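Long-range contact in muramidase (Trichobolus zukalii, PDB 6ZMV), which probably hydrolyses peptidoglycan as a fungal lysozyme (muramidase) of glycoside hydrolase family 25: residues G69-W83 / W115-R129. Sequence-based numbering, arbitrary orientation.
Sequences GSAQADFFFKNGGGW and WISDFVNRYKTLSGR. With SO4 (sulfate ion), chain G.
Phe119 is a knob in the hole formed by Gly69, Gln72, Ala73 and Phe76. Ala73 CB sits over the centre of its ring, 3.9 Å from the centroid. The two helix axes approach to 7.2 Å at 38°. Gly69 lets them close in: its CA lies over the five-membered ring of Trp115, whose NE1 binds Ser67 O. Phe77 lays one ring face on Leu126 CB. The ring planes of Phe76 and Tyr123 are 30° apart, and the rings barely overlap. Tyr123 OH donates to Gly81 O over 2.6 Å. Its oxygen accepts from Gly92 N. In one of two modelled conformers, Arg122 NE makes a salt bridge to the syn side of Asp74 OD1.

Arg129 CB packs 3.4 Å from O2 of a sulfate, probably from the crystallisation liquor; Lys124 NZ hydrogen-bonds its O1. CG comes near Trp83 CD2 and CE3. CD makes a CH-pi contact over the six-membered ring of the indole, 3.4 Å from Trp83 CD2. A bend at the third torsion (chi3 -63°) turns the guanidinium nearly perpendicular to the indole. NE passes 3.7 Å from sulfate O2. CZ lies off-centre over the five-membered ring, a cation-pi contact. NH2 ends 3.3 Å from Trp83 CZ2 and donates to Leu203 O. Trp83 NE1 donates to Ala204 O, so both groups are held by helix 197-205. With an alanine in place of Trp83, Ala204 O would probably lose its indole donor and Arg129, though still bonded to Leu203 O, would be freer to turn.

The helices follow neighbouring parallel strands, 55-61 and 93-95, of the TIM-barrel-like fold. Their contact is chiefly apolar, with an outer ionic pair in at least one Arg122 conformer. Beyond helix 69-78, the Tyr123-Gly81 bond and the Trp83-Arg129 contacts continue it.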
loop_
_atom_site.group_PDB
_atom_site.type_symbol
_atom_site.label_atom_id
_atom_site.label_comp_id
_atom_site.label_asym_id
_atom_site.label_seq_id
_atom_site.Cartn_x
_atom_site.Cartn_y
_atom_site.Cartn_z
ATOM N N GLY A 69 1.345 9.264 -13.761
ATOM C CA GLY A 69 1.139 8.032 -12.985
ATOM C C GLY A 69 1.817 6.869 -13.608
ATOM O O GLY A 69 2.310 5.970 -12.880
ATOM N N SER A 70 1.837 6.827 -14.947
ATOM C CA SER A 70 2.519 5.729 -15.663
ATOM C C SER A 70 4.004 5.693 -15.286
ATOM O O SER A 70 4.583 4.600 -15.051
ATOM C CB SER A 70 2.347 5.847 -17.142
ATOM O OG SER A 70 2.711 4.631 -17.762
ATOM N N ALA A 71 4.641 6.850 -15.289
ATOM C CA ALA A 71 6.091 6.910 -15.030
ATOM C C ALA A 71 6.379 6.413 -13.607
ATOM O O ALA A 71 7.372 5.725 -13.379
ATOM C CB ALA A 71 6.578 8.301 -15.218
ATOM N N GLN A 72 5.541 6.781 -12.650
ATOM C CA GLN A 72 5.753 6.320 -11.265
ATOM C C GLN A 72 5.433 4.826 -11.104
ATOM O O GLN A 72 6.170 4.165 -10.357
ATOM C CB GLN A 72 4.989 7.230 -10.320
ATOM C CG GLN A 72 5.770 8.509 -10.097
ATOM C CD GLN A 72 5.144 9.504 -9.153
ATOM O OE1 GLN A 72 4.727 9.208 -8.035
ATOM N NE2 GLN A 72 5.137 10.765 -9.578
ATOM N N ALA A 73 4.459 4.305 -11.816
ATOM C CA ALA A 73 4.232 2.853 -11.791
ATOM C C ALA A 73 5.438 2.105 -12.362
ATOM O O ALA A 73 5.836 1.099 -11.782
ATOM C CB ALA A 73 2.977 2.467 -12.530
ATOM N N ASP A 74 6.051 2.622 -13.424
ATOM C CA ASP A 74 7.222 1.939 -14.012
ATOM C C ASP A 74 8.354 1.933 -12.973
ATOM O O ASP A 74 9.041 0.920 -12.771
ATOM C CB ASP A 74 7.726 2.711 -15.236
ATOM C CG ASP A 74 6.929 2.480 -16.486
ATOM O OD1 ASP A 74 6.125 1.567 -16.504
ATOM O OD2 ASP A 74 7.136 3.263 -17.439
ATOM N N PHE A 75 8.584 3.081 -12.336
ATOM C CA PHE A 75 9.669 3.242 -11.364
ATOM C C PHE A 75 9.465 2.312 -10.168
ATOM O O PHE A 75 10.382 1.615 -9.741
ATOM C CB PHE A 75 9.773 4.721 -10.978
ATOM C CG PHE A 75 10.870 4.996 -10.005
ATOM C CD1 PHE A 75 12.200 4.782 -10.344
ATOM C CD2 PHE A 75 10.587 5.598 -8.793
ATOM C CE1 PHE A 75 13.189 5.088 -9.425
ATOM C CE2 PHE A 75 11.570 5.848 -7.855
ATOM C CZ PHE A 75 12.860 5.590 -8.179
ATOM N N PHE A 76 8.264 2.298 -9.634
ATOM C CA PHE A 76 7.900 1.395 -8.515
ATOM C C PHE A 76 8.155 -0.062 -8.909
ATOM O O PHE A 76 8.762 -0.824 -8.182
ATOM C CB PHE A 76 6.466 1.637 -8.139
ATOM C CG PHE A 76 5.887 0.697 -7.125
ATOM C CD1 PHE A 76 6.508 0.453 -5.926
ATOM C CD2 PHE A 76 4.684 0.091 -7.388
ATOM C CE1 PHE A 76 5.925 -0.374 -4.992
ATOM C CE2 PHE A 76 4.067 -0.737 -6.435
ATOM C CZ PHE A 76 4.701 -0.932 -5.220
ATOM N N PHE A 77 7.614 -0.438 -10.064
ATOM C CA PHE A 77 7.654 -1.833 -10.495
ATOM C C PHE A 77 9.094 -2.315 -10.631
ATOM O O PHE A 77 9.349 -3.483 -10.236
ATOM C CB PHE A 77 6.882 -1.964 -11.808
ATOM C CG PHE A 77 6.874 -3.367 -12.343
ATOM C CD1 PHE A 77 6.050 -4.329 -11.762
ATOM C CD2 PHE A 77 7.734 -3.734 -13.382
ATOM C CE1 PHE A 77 6.061 -5.626 -12.249
ATOM C CE2 PHE A 77 7.697 -5.001 -13.914
ATOM C CZ PHE A 77 6.892 -5.949 -13.311
ATOM N N LYS A 78 9.950 -1.445 -11.145
ATOM C CA LYS A 78 11.376 -1.785 -11.415
ATOM C C LYS A 78 12.169 -1.854 -10.106
ATOM O O LYS A 78 13.264 -2.348 -10.111
ATOM C CB LYS A 78 11.984 -0.805 -12.417
ATOM C CG LYS A 78 11.440 -1.023 -13.810
ATOM C CD LYS A 78 11.717 0.130 -14.786
ATOM N N ASN A 79 11.658 -1.297 -9.009
ATOM C CA ASN A 79 12.458 -1.053 -7.783
ATOM C C ASN A 79 11.769 -1.629 -6.542
ATOM O O ASN A 79 11.830 -1.025 -5.466
ATOM C CB ASN A 79 12.765 0.434 -7.615
ATOM C CG ASN A 79 13.768 0.866 -8.674
ATOM O OD1 ASN A 79 14.952 0.546 -8.575
ATOM N ND2 ASN A 79 13.298 1.554 -9.677
ATOM N N GLY A 80 11.048 -2.724 -6.680
ATOM C CA GLY A 80 10.511 -3.411 -5.506
ATOM C C GLY A 80 9.021 -3.698 -5.582
ATOM O O GLY A 80 8.531 -4.442 -4.720
ATOM N N GLY A 81 8.322 -3.163 -6.581
ATOM C CA GLY A 81 6.893 -3.384 -6.754
ATOM C C GLY A 81 6.521 -4.590 -7.570
ATOM O O GLY A 81 5.348 -4.741 -7.923
ATOM N N GLY A 82 7.448 -5.455 -7.886
ATOM C CA GLY A 82 7.156 -6.625 -8.698
ATOM C C GLY A 82 6.184 -7.538 -7.944
ATOM O O GLY A 82 6.130 -7.589 -6.694
ATOM N N TRP A 83 5.461 -8.351 -8.679
ATOM C CA TRP A 83 4.529 -9.327 -8.102
ATOM C C TRP A 83 4.583 -10.590 -8.919
ATOM O O TRP A 83 4.549 -10.551 -10.122
ATOM C CB TRP A 83 3.100 -8.798 -7.998
ATOM C CG TRP A 83 2.138 -9.799 -7.445
ATOM C CD1 TRP A 83 1.906 -10.083 -6.119
ATOM C CD2 TRP A 83 1.391 -10.764 -8.211
ATOM N NE1 TRP A 83 1.104 -11.185 -6.008
ATOM C CE2 TRP A 83 0.785 -11.630 -7.274
ATOM C CE3 TRP A 83 1.244 -11.047 -9.575
ATOM C CZ2 TRP A 83 -0.030 -12.687 -7.669
ATOM C CZ3 TRP A 83 0.425 -12.073 -9.956
ATOM C CH2 TRP A 83 -0.206 -12.878 -9.013
ATOM N N TRP A 115 -4.685 10.553 -12.903
ATOM C CA TRP A 115 -3.298 10.215 -12.514
ATOM C C TRP A 115 -3.307 8.822 -11.847
ATOM O O TRP A 115 -2.504 7.950 -12.208
ATOM C CB TRP A 115 -2.767 11.240 -11.504
ATOM C CG TRP A 115 -1.325 11.084 -11.191
ATOM C CD1 TRP A 115 -0.338 11.769 -11.816
ATOM C CD2 TRP A 115 -0.686 10.175 -10.268
ATOM N NE1 TRP A 115 0.885 11.356 -11.336
ATOM C CE2 TRP A 115 0.710 10.347 -10.417
ATOM C CE3 TRP A 115 -1.145 9.225 -9.379
ATOM C CZ2 TRP A 115 1.630 9.643 -9.646
ATOM C CZ3 TRP A 115 -0.256 8.508 -8.640
ATOM C CH2 TRP A 115 1.117 8.684 -8.808
ATOM N N ILE A 116 -4.227 8.591 -10.921
ATOM C CA ILE A 116 -4.306 7.266 -10.266
ATOM C C ILE A 116 -4.644 6.200 -11.301
ATOM O O ILE A 116 -4.085 5.131 -11.264
ATOM C CB ILE A 116 -5.313 7.298 -9.132
ATOM C CG1 ILE A 116 -4.872 8.250 -8.030
ATOM C CG2 ILE A 116 -5.568 5.898 -8.568
ATOM C CD1 ILE A 116 -5.946 8.545 -6.973
ATOM N N SER A 117 -5.546 6.483 -12.225
ATOM C CA SER A 117 -5.919 5.517 -13.291
ATOM C C SER A 117 -4.685 5.094 -14.056
ATOM O O SER A 117 -4.471 3.943 -14.385
ATOM C CB SER A 117 -6.931 6.086 -14.258
ATOM O OG SER A 117 -8.154 6.353 -13.639
ATOM N N ASP A 118 -3.877 6.073 -14.419
ATOM C CA ASP A 118 -2.671 5.766 -15.214
ATOM C C ASP A 118 -1.709 4.914 -14.382
ATOM O O ASP A 118 -1.153 3.955 -14.924
ATOM C CB ASP A 118 -1.964 7.049 -15.648
ATOM C CG ASP A 118 -2.578 7.835 -16.786
ATOM O OD1 ASP A 118 -3.487 7.331 -17.387
ATOM O OD2 ASP A 118 -2.121 8.990 -16.975
ATOM N N PHE A 119 -1.522 5.238 -13.106
ATOM C CA PHE A 119 -0.674 4.397 -12.247
ATOM C C PHE A 119 -1.243 2.997 -12.192
ATOM O O PHE A 119 -0.497 1.999 -12.390
ATOM C CB PHE A 119 -0.533 4.992 -10.856
ATOM C CG PHE A 119 0.442 4.240 -9.976
ATOM C CD1 PHE A 119 0.081 3.016 -9.410
ATOM C CD2 PHE A 119 1.708 4.737 -9.737
ATOM C CE1 PHE A 119 0.987 2.321 -8.636
ATOM C CE2 PHE A 119 2.632 4.036 -8.997
ATOM C CZ PHE A 119 2.258 2.836 -8.414
ATOM N N VAL A 120 -2.529 2.899 -11.855
ATOM C CA VAL A 120 -3.195 1.594 -11.597
ATOM C C VAL A 120 -3.136 0.681 -12.827
ATOM O O VAL A 120 -2.797 -0.518 -12.691
ATOM C CB VAL A 120 -4.644 1.855 -11.148
ATOM C CG1 VAL A 120 -5.559 0.657 -11.327
ATOM C CG2 VAL A 120 -4.714 2.415 -9.742
ATOM N N ASN A 121 -3.460 1.231 -13.981
ATOM C CA ASN A 121 -3.504 0.440 -15.205
ATOM C C ASN A 121 -2.092 0.118 -15.648
ATOM O O ASN A 121 -1.856 -0.998 -16.131
ATOM C CB ASN A 121 -4.310 1.155 -16.283
ATOM C CG ASN A 121 -5.799 1.053 -16.000
ATOM O OD1 ASN A 121 -6.364 -0.044 -16.011
ATOM N ND2 ASN A 121 -6.434 2.173 -15.706
ATOM N N ARG A 122 -1.132 1.027 -15.537
ATOM C CA ARG A 122 0.264 0.675 -15.861
ATOM C C ARG A 122 0.742 -0.467 -14.967
ATOM O O ARG A 122 1.361 -1.437 -15.474
ATOM C CB ARG A 122 1.156 1.888 -15.699
ATOM C CG ARG A 122 2.548 1.697 -16.238
ATOM C CD ARG A 122 2.594 1.298 -17.692
ATOM N NE ARG A 122 3.957 1.346 -18.155
ATOM C CZ ARG A 122 4.297 1.437 -19.418
ATOM N NH1 ARG A 122 3.397 1.441 -20.378
ATOM N NH2 ARG A 122 5.572 1.482 -19.718
ATOM N N TYR A 123 0.458 -0.404 -13.674
ATOM C CA TYR A 123 0.865 -1.478 -12.755
ATOM C C TYR A 123 0.215 -2.809 -13.142
ATOM O O TYR A 123 0.908 -3.860 -13.092
ATOM C CB TYR A 123 0.571 -1.069 -11.303
ATOM C CG TYR A 123 1.117 -2.076 -10.326
ATOM C CD1 TYR A 123 2.433 -1.971 -9.917
ATOM C CD2 TYR A 123 0.334 -3.152 -9.880
ATOM C CE1 TYR A 123 2.973 -2.938 -9.090
ATOM C CE2 TYR A 123 0.870 -4.101 -9.035
ATOM C CZ TYR A 123 2.214 -4.021 -8.667
ATOM O OH TYR A 123 2.730 -4.966 -7.758
ATOM N N LYS A 124 -1.048 -2.787 -13.531
ATOM C CA LYS A 124 -1.750 -3.977 -13.976
ATOM C C LYS A 124 -1.062 -4.615 -15.174
ATOM O O LYS A 124 -0.887 -5.845 -15.171
ATOM C CB LYS A 124 -3.199 -3.608 -14.295
ATOM C CG LYS A 124 -4.084 -4.631 -14.990
ATOM C CD LYS A 124 -4.473 -5.749 -14.158
ATOM C CE LYS A 124 -5.471 -6.614 -14.889
ATOM N NZ LYS A 124 -5.656 -7.900 -14.167
ATOM N N THR A 125 -0.708 -3.844 -16.199
ATOM C CA THR A 125 -0.070 -4.487 -17.364
ATOM C C THR A 125 1.303 -4.997 -16.992
ATOM O O THR A 125 1.709 -6.034 -17.528
ATOM C CB THR A 125 -0.058 -3.589 -18.596
ATOM O OG1 THR A 125 0.190 -4.443 -19.710
ATOM C CG2 THR A 125 0.924 -2.451 -18.512
ATOM N N LEU A 126 2.045 -4.307 -16.113
ATOM C CA LEU A 126 3.430 -4.741 -15.799
ATOM C C LEU A 126 3.401 -6.005 -14.930
ATOM O O LEU A 126 4.229 -6.926 -15.178
ATOM C CB LEU A 126 4.118 -3.617 -15.035
ATOM C CG LEU A 126 4.457 -2.399 -15.863
ATOM C CD1 LEU A 126 4.997 -1.290 -14.960
ATOM C CD2 LEU A 126 5.429 -2.722 -17.004
ATOM N N SER A 127 2.522 -6.045 -13.924
ATOM C CA SER A 127 2.537 -7.117 -12.899
ATOM C C SER A 127 1.553 -8.253 -13.207
ATOM O O SER A 127 1.750 -9.343 -12.628
ATOM C CB SER A 127 2.214 -6.553 -11.532
ATOM O OG SER A 127 0.822 -6.307 -11.414
ATOM N N GLY A 128 0.490 -7.959 -13.953
ATOM C CA GLY A 128 -0.632 -8.878 -14.105
ATOM C C GLY A 128 -1.810 -8.614 -13.239
ATOM O O GLY A 128 -2.886 -9.150 -13.542
ATOM N N ARG A 129 -1.696 -7.746 -12.247
ATOM C CA ARG A 129 -2.801 -7.491 -11.343
ATOM C C ARG A 129 -2.832 -6.047 -10.910
ATOM O O ARG A 129 -1.861 -5.302 -11.024
ATOM C CB ARG A 129 -2.827 -8.456 -10.181
ATOM C CG ARG A 129 -1.699 -8.203 -9.215
ATOM C CD ARG A 129 -1.696 -9.281 -8.130
ATOM N NE ARG A 129 -2.911 -9.289 -7.299
ATOM C CZ ARG A 129 -3.109 -10.070 -6.273
ATOM N NH1 ARG A 129 -4.200 -9.942 -5.543
ATOM N NH2 ARG A 129 -2.178 -10.941 -5.942
HETATM S S SO4 G . -6.512 -8.763 -10.345
HETATM O O1 SO4 G . -6.112 -7.700 -11.238
HETATM O O2 SO4 G . -6.010 -8.349 -9.073
HETATM O O3 SO4 G . -7.956 -8.791 -10.323
HETATM O O4 SO4 G . -5.949 -10.046 -10.702
HETATM O O HOH W 1 -0.776 10.511 -15.146
HETATM O O HOH W 2 -0.443 4.120 -17.678
HETATM O O HOH W 3 3.986 -6.648 -5.560
HETATM O O HOH W 4 3.756 -11.205 -12.544
#